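Local structure of cytochrome C (Marichromatium purpuratum 984, 5LO9) at residues A[37-42]-A[87-92]; A[377-382]-A[443-448]; A[437-442]-A[462-467]. The protein probably interconverts thiosulfate and tetrathionate, as a four-heme fusion of the diheme dehydrogenase TsdA with the electron-accepting cytochrome TsdB. All blocks are in the same frame, centred on the assembly; numbering follows the deposited sequence.

Contact 1. Residues A[37-42]-A[87-92]; sequences AARLAG and LAPASN. With HEC (heme c), chain C; EDO (1,2-ethanediol), chain U.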
loop_
_atom_site.group_PDB
_atom_site.type_symbol
_atom_site.label_atom_id
_atom_site.label_comp_id
_atom_site.label_asym_id
_atom_site.label_seq_id
_atom_site.Cartn_x
_atom_site.Cartn_y
_atom_site.Cartn_z
ATOM N N ALA A 37 20.682 48.867 -11.179
ATOM C CA ALA A 37 19.539 49.265 -11.977
ATOM C C ALA A 37 18.803 48.020 -12.448
ATOM O O ALA A 37 19.419 47.082 -12.969
ATOM C CB ALA A 37 20.008 50.083 -13.172
ATOM N N ALA A 38 17.486 48.028 -12.273
ATOM C CA ALA A 38 16.680 46.848 -12.504
ATOM C C ALA A 38 16.626 46.511 -13.979
ATOM O O ALA A 38 16.916 47.336 -14.852
ATOM C CB ALA A 38 15.248 47.051 -12.004
ATOM N N ARG A 39 16.297 45.255 -14.236
ATOM C CA ARG A 39 15.748 44.866 -15.525
ATOM C C ARG A 39 14.369 45.471 -15.686
ATOM O O ARG A 39 13.487 45.268 -14.837
ATOM C CB ARG A 39 15.650 43.340 -15.625
ATOM C CG ARG A 39 14.866 42.854 -16.813
ATOM C CD ARG A 39 14.495 41.382 -16.718
ATOM N NE ARG A 39 13.345 41.090 -17.584
ATOM C CZ ARG A 39 12.585 40.001 -17.486
ATOM N NH1 ARG A 39 12.858 39.087 -16.567
ATOM N NH2 ARG A 39 11.534 39.839 -18.295
ATOM N N LEU A 40 14.145 46.135 -16.817
ATOM C CA LEU A 40 12.807 46.599 -17.143
ATOM C C LEU A 40 12.188 45.865 -18.336
ATOM O O LEU A 40 10.962 45.872 -18.480
ATOM C CB LEU A 40 12.838 48.113 -17.408
ATOM C CG LEU A 40 13.497 48.966 -16.320
ATOM C CD1 LEU A 40 13.555 50.402 -16.776
ATOM C CD2 LEU A 40 12.749 48.903 -14.978
ATOM N N ALA A 41 12.999 45.207 -19.159
ATOM C CA ALA A 41 12.545 44.649 -20.435
ATOM C C ALA A 41 11.612 43.455 -20.236
ATOM O O ALA A 41 12.001 42.433 -19.657
ATOM C CB ALA A 41 13.753 44.226 -21.262
ATOM N N GLY A 42 10.394 43.570 -20.756
ATOM C CA GLY A 42 9.420 42.514 -20.659
ATOM C C GLY A 42 8.580 42.503 -19.409
ATOM O O GLY A 42 7.679 41.654 -19.302
ATOM N N LEU A 87 9.314 45.238 -25.039
ATOM C CA LEU A 87 10.614 44.705 -25.400
ATOM C C LEU A 87 10.714 43.197 -25.167
ATOM O O LEU A 87 10.003 42.585 -24.360
ATOM C CB LEU A 87 11.720 45.384 -24.604
ATOM C CG LEU A 87 11.913 46.862 -24.924
ATOM C CD1 LEU A 87 13.220 47.315 -24.299
ATOM C CD2 LEU A 87 11.875 47.192 -26.386
ATOM N N ALA A 88 11.610 42.591 -25.915
ATOM C CA ALA A 88 11.943 41.225 -25.615
ATOM C C ALA A 88 12.626 41.202 -24.270
ATOM O O ALA A 88 13.422 42.098 -23.973
ATOM C CB ALA A 88 12.882 40.626 -26.645
ATOM N N PRO A 89 12.346 40.206 -23.450
ATOM C CA PRO A 89 13.074 40.073 -22.192
ATOM C C PRO A 89 14.575 40.123 -22.436
ATOM O O PRO A 89 15.071 39.724 -23.490
ATOM C CB PRO A 89 12.615 38.713 -21.651
ATOM C CG PRO A 89 11.334 38.483 -22.259
ATOM C CD PRO A 89 11.367 39.138 -23.624
ATOM N N ALA A 90 15.285 40.664 -21.460
ATOM C CA ALA A 90 16.730 40.767 -21.525
ATOM C C ALA A 90 17.275 40.895 -20.109
ATOM O O ALA A 90 16.591 41.351 -19.193
ATOM C CB ALA A 90 17.140 41.966 -22.378
ATOM N N SER A 91 18.537 40.536 -19.952
ATOM C CA SER A 91 19.172 40.626 -18.656
ATOM C C SER A 91 20.645 40.895 -18.848
ATOM O O SER A 91 21.296 40.267 -19.683
ATOM C CB SER A 91 19.010 39.347 -17.849
ATOM O OG SER A 91 19.938 39.342 -16.766
ATOM N N ASN A 92 21.158 41.824 -18.066
ATOM C CA ASN A 92 22.583 42.079 -18.005
ATOM C C ASN A 92 23.091 41.719 -16.619
ATOM O O ASN A 92 23.983 42.359 -16.062
ATOM C CB ASN A 92 22.880 43.515 -18.400
ATOM C CG ASN A 92 22.460 43.805 -19.820
ATOM O OD1 ASN A 92 22.775 43.044 -20.757
ATOM N ND2 ASN A 92 21.684 44.876 -19.990
HETATM FE FE HEC C . 15.234 53.516 -13.185
HETATM C CHA HEC C . 14.525 51.163 -10.707
HETATM C CHB HEC C . 12.023 53.024 -14.577
HETATM C CHC HEC C . 15.808 56.137 -15.450
HETATM C CHD HEC C . 18.526 53.843 -11.968
HETATM N NA HEC C . 13.572 52.318 -12.742
HETATM C C1A HEC C . 13.490 51.443 -11.717
HETATM C C2A HEC C . 12.175 50.743 -11.643
HETATM C C3A HEC C . 11.453 51.310 -12.782
HETATM C C4A HEC C . 12.407 52.259 -13.396
HETATM C CMA HEC C . 10.066 50.960 -13.186
HETATM C CAA HEC C . 11.667 49.698 -10.669
HETATM C CBA HEC C . 11.960 48.351 -11.302
HETATM C CGA HEC C . 11.280 47.152 -10.673
HETATM O O1A HEC C . 11.686 46.018 -11.023
HETATM O O2A HEC C . 10.351 47.288 -9.849
HETATM N NB HEC C . 14.134 54.393 -14.724
HETATM C C1B HEC C . 12.905 54.049 -15.121
HETATM C C2B HEC C . 12.415 54.871 -16.235
HETATM C C3B HEC C . 13.520 55.796 -16.499
HETATM C C4B HEC C . 14.531 55.419 -15.499
HETATM C CMB HEC C . 11.106 54.736 -16.926
HETATM C CAB HEC C . 13.575 56.890 -17.517
HETATM C CBB HEC C . 12.417 57.840 -17.252
HETATM N NC HEC C . 16.862 54.743 -13.624
HETATM C C1C HEC C . 16.889 55.727 -14.532
HETATM C C2C HEC C . 18.202 56.398 -14.599
HETATM C C3C HEC C . 19.005 55.715 -13.592
HETATM C C4C HEC C . 18.072 54.704 -13.060
HETATM C CMC HEC C . 18.583 57.508 -15.510
HETATM C CAC HEC C . 20.428 55.939 -13.173
HETATM C CBC HEC C . 20.678 57.371 -12.836
HETATM N ND HEC C . 16.321 52.672 -11.623
HETATM C C1D HEC C . 17.593 52.935 -11.309
HETATM C C2D HEC C . 18.072 52.166 -10.154
HETATM C C3D HEC C . 16.919 51.370 -9.767
HETATM C C4D HEC C . 15.870 51.773 -10.741
HETATM C CMD HEC C . 19.421 52.204 -9.516
HETATM C CAD HEC C . 16.854 50.451 -8.583
HETATM C CBD HEC C . 16.071 51.258 -7.546
HETATM C CGD HEC C . 15.919 50.516 -6.252
HETATM O O1D HEC C . 14.906 50.728 -5.524
HETATM O O2D HEC C . 16.847 49.741 -5.965
HETATM C C1 EDO U . 27.175 44.453 -15.899
HETATM O O1 EDO U . 25.734 44.438 -15.909
HETATM C C2 EDO U . 27.653 45.730 -15.196
HETATM O O2 EDO U . 28.904 45.441 -14.568
#

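Contact 2. Residues A[377-382]-A[443-448]; sequences RGYPRL and AAFIAA. With HEC (heme c), chain E.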
loop_
_atom_site.group_PDB
_atom_site.type_symbol
_atom_site.label_atom_id
_atom_site.label_comp_id
_atom_site.label_asym_id
_atom_site.label_seq_id
_atom_site.Cartn_x
_atom_site.Cartn_y
_atom_site.Cartn_z
ATOM N N ARG A 377 -3.495 15.097 10.195
ATOM C CA ARG A 377 -4.195 14.504 9.080
ATOM C C ARG A 377 -5.343 15.389 8.639
ATOM O O ARG A 377 -6.033 15.984 9.469
ATOM C CB ARG A 377 -4.724 13.142 9.454
ATOM C CG ARG A 377 -5.165 12.386 8.220
ATOM C CD ARG A 377 -5.878 11.118 8.570
ATOM N NE ARG A 377 -6.489 10.501 7.411
ATOM C CZ ARG A 377 -7.208 9.402 7.483
ATOM N NH1 ARG A 377 -7.359 8.821 8.659
ATOM N NH2 ARG A 377 -7.765 8.895 6.392
ATOM N N GLY A 378 -5.556 15.448 7.323
ATOM C CA GLY A 378 -6.692 16.154 6.753
ATOM C C GLY A 378 -6.676 17.643 7.050
ATOM O O GLY A 378 -5.634 18.292 7.151
ATOM N N TYR A 379 -7.843 18.183 7.174
ATOM C CA TYR A 379 -8.041 19.572 7.541
ATOM C C TYR A 379 -8.646 19.676 8.926
ATOM O O TYR A 379 -9.456 18.828 9.311
ATOM C CB TYR A 379 -8.977 20.252 6.554
ATOM C CG TYR A 379 -8.555 20.134 5.081
ATOM C CD1 TYR A 379 -7.223 20.190 4.693
ATOM C CD2 TYR A 379 -9.500 19.980 4.090
ATOM C CE1 TYR A 379 -6.864 20.094 3.343
ATOM C CE2 TYR A 379 -9.149 19.870 2.753
ATOM C CZ TYR A 379 -7.842 19.934 2.387
ATOM O OH TYR A 379 -7.540 19.829 1.055
ATOM N N PRO A 380 -8.291 20.686 9.715
ATOM C CA PRO A 380 -8.919 20.814 11.047
ATOM C C PRO A 380 -10.398 21.141 10.918
ATOM O O PRO A 380 -10.773 22.157 10.323
ATOM C CB PRO A 380 -8.140 21.954 11.703
ATOM C CG PRO A 380 -6.848 22.008 10.939
ATOM C CD PRO A 380 -7.174 21.633 9.539
ATOM N N ARG A 381 -11.237 20.267 11.457
ATOM C CA ARG A 381 -12.676 20.472 11.382
ATOM C C ARG A 381 -13.088 21.659 12.249
ATOM O O ARG A 381 -12.542 21.879 13.335
ATOM C CB ARG A 381 -13.408 19.210 11.829
ATOM C CG ARG A 381 -14.824 19.035 11.252
ATOM C CD ARG A 381 -15.448 17.683 11.679
ATOM N NE ARG A 381 -14.445 16.609 11.679
ATOM C CZ ARG A 381 -14.223 15.748 10.685
ATOM N NH1 ARG A 381 -14.958 15.798 9.575
ATOM N NH2 ARG A 381 -13.261 14.824 10.810
ATOM N N LEU A 382 -14.042 22.433 11.737
ATOM C CA LEU A 382 -14.600 23.611 12.385
ATOM C C LEU A 382 -15.954 23.294 12.994
ATOM O O LEU A 382 -16.679 22.423 12.503
ATOM C CB LEU A 382 -14.807 24.739 11.379
ATOM C CG LEU A 382 -13.619 25.171 10.544
ATOM C CD1 LEU A 382 -14.067 26.250 9.566
ATOM C CD2 LEU A 382 -12.560 25.659 11.439
ATOM N N ALA A 443 -14.270 25.063 3.952
ATOM C CA ALA A 443 -14.076 26.020 5.031
ATOM C C ALA A 443 -12.922 25.592 5.912
ATOM O O ALA A 443 -12.107 26.417 6.347
ATOM C CB ALA A 443 -15.345 26.160 5.857
ATOM N N ALA A 444 -12.817 24.299 6.175
ATOM C CA ALA A 444 -11.717 23.864 7.006
ATOM C C ALA A 444 -10.385 24.046 6.293
ATOM O O ALA A 444 -9.392 24.444 6.909
ATOM C CB ALA A 444 -11.936 22.430 7.406
ATOM N N PHE A 445 -10.338 23.782 4.996
ATOM C CA PHE A 445 -9.101 24.027 4.282
ATOM C C PHE A 445 -8.707 25.485 4.380
ATOM O O PHE A 445 -7.559 25.810 4.713
ATOM C CB PHE A 445 -9.238 23.632 2.831
ATOM C CG PHE A 445 -8.040 23.997 2.002
ATOM C CD1 PHE A 445 -6.878 23.289 2.118
ATOM C CD2 PHE A 445 -8.095 25.047 1.107
ATOM C CE1 PHE A 445 -5.775 23.607 1.343
ATOM C CE2 PHE A 445 -7.004 25.373 0.344
ATOM C CZ PHE A 445 -5.833 24.644 0.462
ATOM N N ILE A 446 -9.664 26.372 4.095
ATOM C CA ILE A 446 -9.389 27.805 4.007
ATOM C C ILE A 446 -8.920 28.367 5.355
ATOM O O ILE A 446 -7.890 29.071 5.441
ATOM C CB ILE A 446 -10.639 28.542 3.487
ATOM C CG1 ILE A 446 -10.787 28.325 1.972
ATOM C CG2 ILE A 446 -10.606 30.042 3.873
ATOM C CD1 ILE A 446 -12.176 28.593 1.445
ATOM N N ALA A 447 -9.700 28.120 6.414
ATOM C CA ALA A 447 -9.372 28.672 7.725
ATOM C C ALA A 447 -7.942 28.377 8.093
ATOM O O ALA A 447 -7.243 29.242 8.640
ATOM C CB ALA A 447 -10.273 28.094 8.802
ATOM N N ALA A 448 -7.474 27.170 7.766
ATOM C CA ALA A 448 -6.128 26.731 8.132
ATOM C C ALA A 448 -5.049 27.085 7.112
ATOM O O ALA A 448 -3.875 27.145 7.485
ATOM C CB ALA A 448 -6.095 25.215 8.343
HETATM FE FE HEC E . -6.824 14.906 -2.751
HETATM C CHA HEC E . -8.013 13.520 0.251
HETATM C CHB HEC E . -4.534 12.280 -3.093
HETATM C CHC HEC E . -5.821 16.158 -5.896
HETATM C CHD HEC E . -8.768 17.690 -2.220
HETATM N NA HEC E . -6.366 13.224 -1.613
HETATM C C1A HEC E . -6.952 12.851 -0.481
HETATM C C2A HEC E . -6.410 11.592 0.075
HETATM C C3A HEC E . -5.387 11.226 -0.890
HETATM C C4A HEC E . -5.434 12.303 -1.910
HETATM C CMA HEC E . -4.489 10.044 -0.824
HETATM C CAA HEC E . -6.805 10.906 1.358
HETATM C CBA HEC E . -6.288 11.726 2.535
HETATM C CGA HEC E . -6.521 11.013 3.857
HETATM O O1A HEC E . -5.846 11.403 4.836
HETATM O O2A HEC E . -7.382 10.085 3.941
HETATM N NB HEC E . -5.454 14.350 -4.225
HETATM C C1B HEC E . -4.639 13.274 -4.166
HETATM C C2B HEC E . -3.798 13.126 -5.359
HETATM C C3B HEC E . -4.184 14.263 -6.184
HETATM C C4B HEC E . -5.223 14.942 -5.388
HETATM C CMB HEC E . -2.770 12.089 -5.633
HETATM C CAB HEC E . -3.654 14.613 -7.535
HETATM C CBB HEC E . -4.049 13.488 -8.491
HETATM N NC HEC E . -7.235 16.618 -3.874
HETATM C C1C HEC E . -6.736 16.954 -5.073
HETATM C C2C HEC E . -7.179 18.290 -5.534
HETATM C C3C HEC E . -8.062 18.735 -4.443
HETATM C C4C HEC E . -8.003 17.622 -3.468
HETATM C CMC HEC E . -6.802 18.968 -6.827
HETATM C CAC HEC E . -8.817 20.038 -4.258
HETATM C CBC HEC E . -9.634 20.381 -5.463
HETATM N ND HEC E . -8.159 15.474 -1.254
HETATM C C1D HEC E . -8.832 16.613 -1.234
HETATM C C2D HEC E . -9.691 16.750 -0.044
HETATM C C3D HEC E . -9.496 15.507 0.722
HETATM C C4D HEC E . -8.520 14.803 -0.155
HETATM C CMD HEC E . -10.568 17.922 0.234
HETATM C CAD HEC E . -10.099 15.061 2.042
HETATM C CBD HEC E . -11.642 15.014 2.088
HETATM C CGD HEC E . -12.374 14.041 1.141
HETATM O O1D HEC E . -12.163 14.014 -0.110
HETATM O O2D HEC E . -13.244 13.283 1.649
HETATM O O HOH W 1 -9.571 24.437 9.620
#

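Contact 3. Residues A[437-442]-A[462-467]; sequences HRVDTA and EAWDVA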
loop_
_atom_site.group_PDB
_atom_site.type_symbol
_atom_site.label_atom_id
_atom_site.label_comp_id
_atom_site.label_asym_id
_atom_site.label_seq_id
_atom_site.Cartn_x
_atom_site.Cartn_y
_atom_site.Cartn_z
ATOM N N HIS A 437 -15.889 20.737 -3.060
ATOM C CA HIS A 437 -17.130 21.458 -3.341
ATOM C C HIS A 437 -18.025 21.561 -2.107
ATOM O O HIS A 437 -18.997 22.312 -2.134
ATOM C CB HIS A 437 -17.902 20.801 -4.521
ATOM C CG HIS A 437 -18.957 19.817 -4.101
ATOM N ND1 HIS A 437 -18.688 18.481 -3.898
ATOM C CD2 HIS A 437 -20.277 19.980 -3.818
ATOM C CE1 HIS A 437 -19.797 17.861 -3.515
ATOM N NE2 HIS A 437 -20.774 18.746 -3.458
ATOM N N ARG A 438 -17.738 20.835 -1.034
ATOM C CA ARG A 438 -18.535 20.951 0.185
ATOM C C ARG A 438 -18.101 22.165 0.984
ATOM O O ARG A 438 -16.919 22.529 1.006
ATOM C CB ARG A 438 -18.400 19.725 1.099
ATOM C CG ARG A 438 -19.160 18.510 0.654
ATOM C CD ARG A 438 -18.928 17.357 1.558
ATOM N NE ARG A 438 -19.368 17.556 2.950
ATOM C CZ ARG A 438 -20.441 16.986 3.509
ATOM N NH1 ARG A 438 -21.231 16.177 2.804
ATOM N NH2 ARG A 438 -20.735 17.221 4.789
ATOM N N VAL A 439 -19.070 22.764 1.675
ATOM C CA VAL A 439 -18.815 24.005 2.389
ATOM C C VAL A 439 -17.973 23.740 3.622
ATOM O O VAL A 439 -17.004 24.459 3.882
ATOM C CB VAL A 439 -20.142 24.701 2.742
ATOM C CG1 VAL A 439 -19.892 25.914 3.572
ATOM C CG2 VAL A 439 -20.848 25.147 1.487
ATOM N N ASP A 440 -18.289 22.674 4.368
ATOM C CA ASP A 440 -17.521 22.343 5.575
ATOM C C ASP A 440 -16.095 21.950 5.242
ATOM O O ASP A 440 -15.156 22.378 5.924
ATOM C CB ASP A 440 -18.186 21.223 6.399
ATOM C CG ASP A 440 -18.456 19.930 5.600
ATOM O OD1 ASP A 440 -18.837 18.919 6.245
ATOM O OD2 ASP A 440 -18.376 19.926 4.345
ATOM N N THR A 441 -15.907 21.167 4.186
ATOM C CA THR A 441 -14.560 20.753 3.841
ATOM C C THR A 441 -13.720 21.932 3.366
ATOM O O THR A 441 -12.587 22.112 3.819
ATOM C CB THR A 441 -14.620 19.669 2.791
ATOM O OG1 THR A 441 -15.308 18.552 3.339
ATOM C CG2 THR A 441 -13.254 19.261 2.412
ATOM N N ALA A 442 -14.253 22.746 2.453
ATOM C CA ALA A 442 -13.488 23.886 1.969
ATOM C C ALA A 442 -13.298 24.921 3.064
ATOM O O ALA A 442 -12.266 25.603 3.116
ATOM C CB ALA A 442 -14.164 24.507 0.764
ATOM N N GLU A 462 -15.600 33.527 9.068
ATOM C CA GLU A 462 -15.195 34.080 7.785
ATOM C C GLU A 462 -14.898 32.935 6.816
ATOM O O GLU A 462 -15.322 32.957 5.654
ATOM C CB GLU A 462 -13.978 35.008 7.952
ATOM C CG GLU A 462 -14.264 36.351 8.652
ATOM C CD GLU A 462 -13.024 37.106 9.173
ATOM O OE1 GLU A 462 -11.887 36.636 9.067
ATOM O OE2 GLU A 462 -13.196 38.159 9.795
ATOM N N ALA A 463 -14.208 31.898 7.291
ATOM C CA ALA A 463 -13.922 30.763 6.427
ATOM C C ALA A 463 -15.198 30.122 5.925
ATOM O O ALA A 463 -15.311 29.809 4.736
ATOM C CB ALA A 463 -13.085 29.727 7.171
ATOM N N TRP A 464 -16.175 29.928 6.815
ATOM C CA TRP A 464 -17.466 29.396 6.389
ATOM C C TRP A 464 -18.132 30.273 5.330
ATOM O O TRP A 464 -18.689 29.767 4.352
ATOM C CB TRP A 464 -18.416 29.282 7.567
ATOM C CG TRP A 464 -18.205 28.147 8.495
ATOM C CD1 TRP A 464 -17.679 28.197 9.741
ATOM C CD2 TRP A 464 -18.550 26.786 8.252
ATOM N NE1 TRP A 464 -17.676 26.950 10.302
ATOM C CE2 TRP A 464 -18.205 26.064 9.400
ATOM C CE3 TRP A 464 -19.117 26.102 7.161
ATOM C CZ2 TRP A 464 -18.394 24.690 9.491
ATOM C CZ3 TRP A 464 -19.304 24.759 7.259
ATOM C CH2 TRP A 464 -18.947 24.059 8.417
ATOM N N ASP A 465 -18.132 31.590 5.520
ATOM C CA ASP A 465 -18.799 32.443 4.543
ATOM C C ASP A 465 -18.071 32.409 3.195
ATOM O O ASP A 465 -18.718 32.324 2.144
ATOM C CB ASP A 465 -18.944 33.867 5.093
ATOM C CG ASP A 465 -19.849 33.922 6.356
ATOM O OD1 ASP A 465 -20.678 33.001 6.560
ATOM O OD2 ASP A 465 -19.738 34.881 7.163
ATOM N N VAL A 466 -16.728 32.463 3.186
ATOM C CA VAL A 466 -16.031 32.455 1.896
ATOM C C VAL A 466 -16.207 31.114 1.211
ATOM O O VAL A 466 -16.252 31.034 -0.026
ATOM C CB VAL A 466 -14.535 32.771 2.001
ATOM C CG1 VAL A 466 -14.055 33.216 0.621
ATOM C CG2 VAL A 466 -14.281 33.849 2.931
ATOM N N ALA A 467 -16.222 30.035 1.996
ATOM C CA ALA A 467 -16.383 28.708 1.423
ATOM C C ALA A 467 -17.737 28.573 0.750
ATOM O O ALA A 467 -17.839 28.042 -0.367
ATOM C CB ALA A 467 -16.208 27.651 2.505
#

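Contact 1. Residues A[37-42]-A[87-92]
R39 runs its aliphatic stem across the backbone carbonyl of A90, with R39 CD 3.2 Å from A90 O. Farther along, the guanidinium comes alongside the P89 ring, where R39 NH2 is 3.7 Å from P89 CB; both partners approach the flat group obliquely, and no hydrogen bond joins the two segments. Its own loop supplies the main grip on the guanidinium. With CG anti to the backbone N (chi1 169°) and the chain extended to NE, the side chain runs back to A41, whose carbonyl oxygen lies in the guanidinium plane and accepts from both R39 NE (2.8 Å) and R39 NH2 (3.0 Å). A side-on grip on one oxygen thus ties R39 to A41. The loop belongs to the first c-type heme domain: A38 O accepts a bond from ND1 of the axial ligand H25, the usual way a cytochrome c orients its proximal histidine, while L40 turns from 87-92 to rest CD2 on the porphyrin, 3.5 Å from heme atom C3A. On the side facing 87-92, the methyl of A41 sits among L87, A88 and A90, its CB 4.1 Å from L87 CB and 4.2 Å from A90 CB. G42 has a positive phi (86°), and a beta carbon there would press on the preceding carbonyl oxygen and approach R39 NH2. S91 OG also bonds to G141 O, R39 N to Q142 OE1 and R39 NH1 weakly to A140 O.

Contact 2. Residues A[377-382]-A[443-448]
One face of the Y379 ring carries the CB of F445, a CH-pi contact 3.9 Å from the ring centroid and displaced toward the rim, while the F445 ring meets Y379 CE1 at its own edge. The two rings meet obliquely, their planes at 58°, with Y379 CE1 3.4 Å from F445 CD1. This pair lies between the two hemes of the C-terminal diheme unit: Y379 CE2 approaches the CMD methyl of the heme attached through C290, and F445, its CG anti to the backbone N (chi1 174°), is turned against the heme ligated by M450, close to that ligand. The guanidinium of R377 meets a propionate of the heme attached through C290 edge-on, NE giving a bond to heme O1A (2.8 Å) and NH2 a nearly straight one to heme O2A (2.8 Å). The Y379 hydroxyl is held by C290 O, so an alanine at Y379 would probably leave F445 CB without its aromatic face and C290 O without this partner. Along the helix, A444 CB packs on Y379 CB (3.8 Å), the P380 ring leans on A448, and L382 spreads its two methyls over A443 and A447, with L382 CD1 3.9 Å from A443 CB. Between the backbones, one water donates to P380 O and to A444 O, each 2.7 Å from the water oxygen.

Contact 3. Residues A[437-442]-A[462-467]
V439 and W464 cross at about a right angle, V439 CG1 meeting the benzo edge of the indole in its plane, 3.7 Å from W464 CE3. Just beyond, the outer end of the same ring reaches D440 at both CA and CB, W464 CZ3 lying 3.4 Å from D440 CA and W464 CH2 3.6 Å from D440 CB. The torsion of W464 sets this up: with CG anti to the carbonyl carbon (chi1 -77°), the far end of the indole comes nearer to 437-442 than the start of the side chain does. One turn on, A467 presents only a methyl and the backbones come close, with A467 CB 3.6 Å from V439 O and 4.1 Å from A442 CB. This side, where V439, A442, W464 and A467 are all buried, is the close-packed part of the contact, and F497 adds a second ring beside the indole. The outer side is polar and partly exposed. The carboxylate of D440 leads away from W464 and is gripped by R438 in a two-point salt bridge, R438 NE to D440 OD2 and R438 NH2 to D440 OD1, each 2.9 Å long; the NE bond uses the syn lone pair, whereas NH2 comes from 27° outside the carboxylate plane. A weak bond from T441 N also reaches D440 OD2. W464 and A467 of helix 460-470 thus pack on V439, D440 and A442 of helix 439-449, which leads to the axial ligand M450; helix 460-470 also packs on helix 391-401 through V466 and L397, as the C-terminal helix of a cytochrome c domain packs on the N-terminal one.

From the N terminus, contact 1 comes first, closing a 44-residue, mostly helical span inside the first heme domain by bringing the loop after helix 22-25 against the one after helix 74-86. It is complete long before the others open, its centre about 42 Å from theirs. Contacts 2 and 3 cross: 377-382, 437-442, 443-448 and 462-467 alternate along the chain. They share helix 439-449, whose start meets helix 460-470 and whose later turns meet both that helix and the loop 377-382. Their centres are about 9 Å apart, and L382 CD1 reaches W464 NE1 (3.7 Å), so all three form one packed unit in the C-terminal half, which binds thiosulfate and is probably the TsdA part.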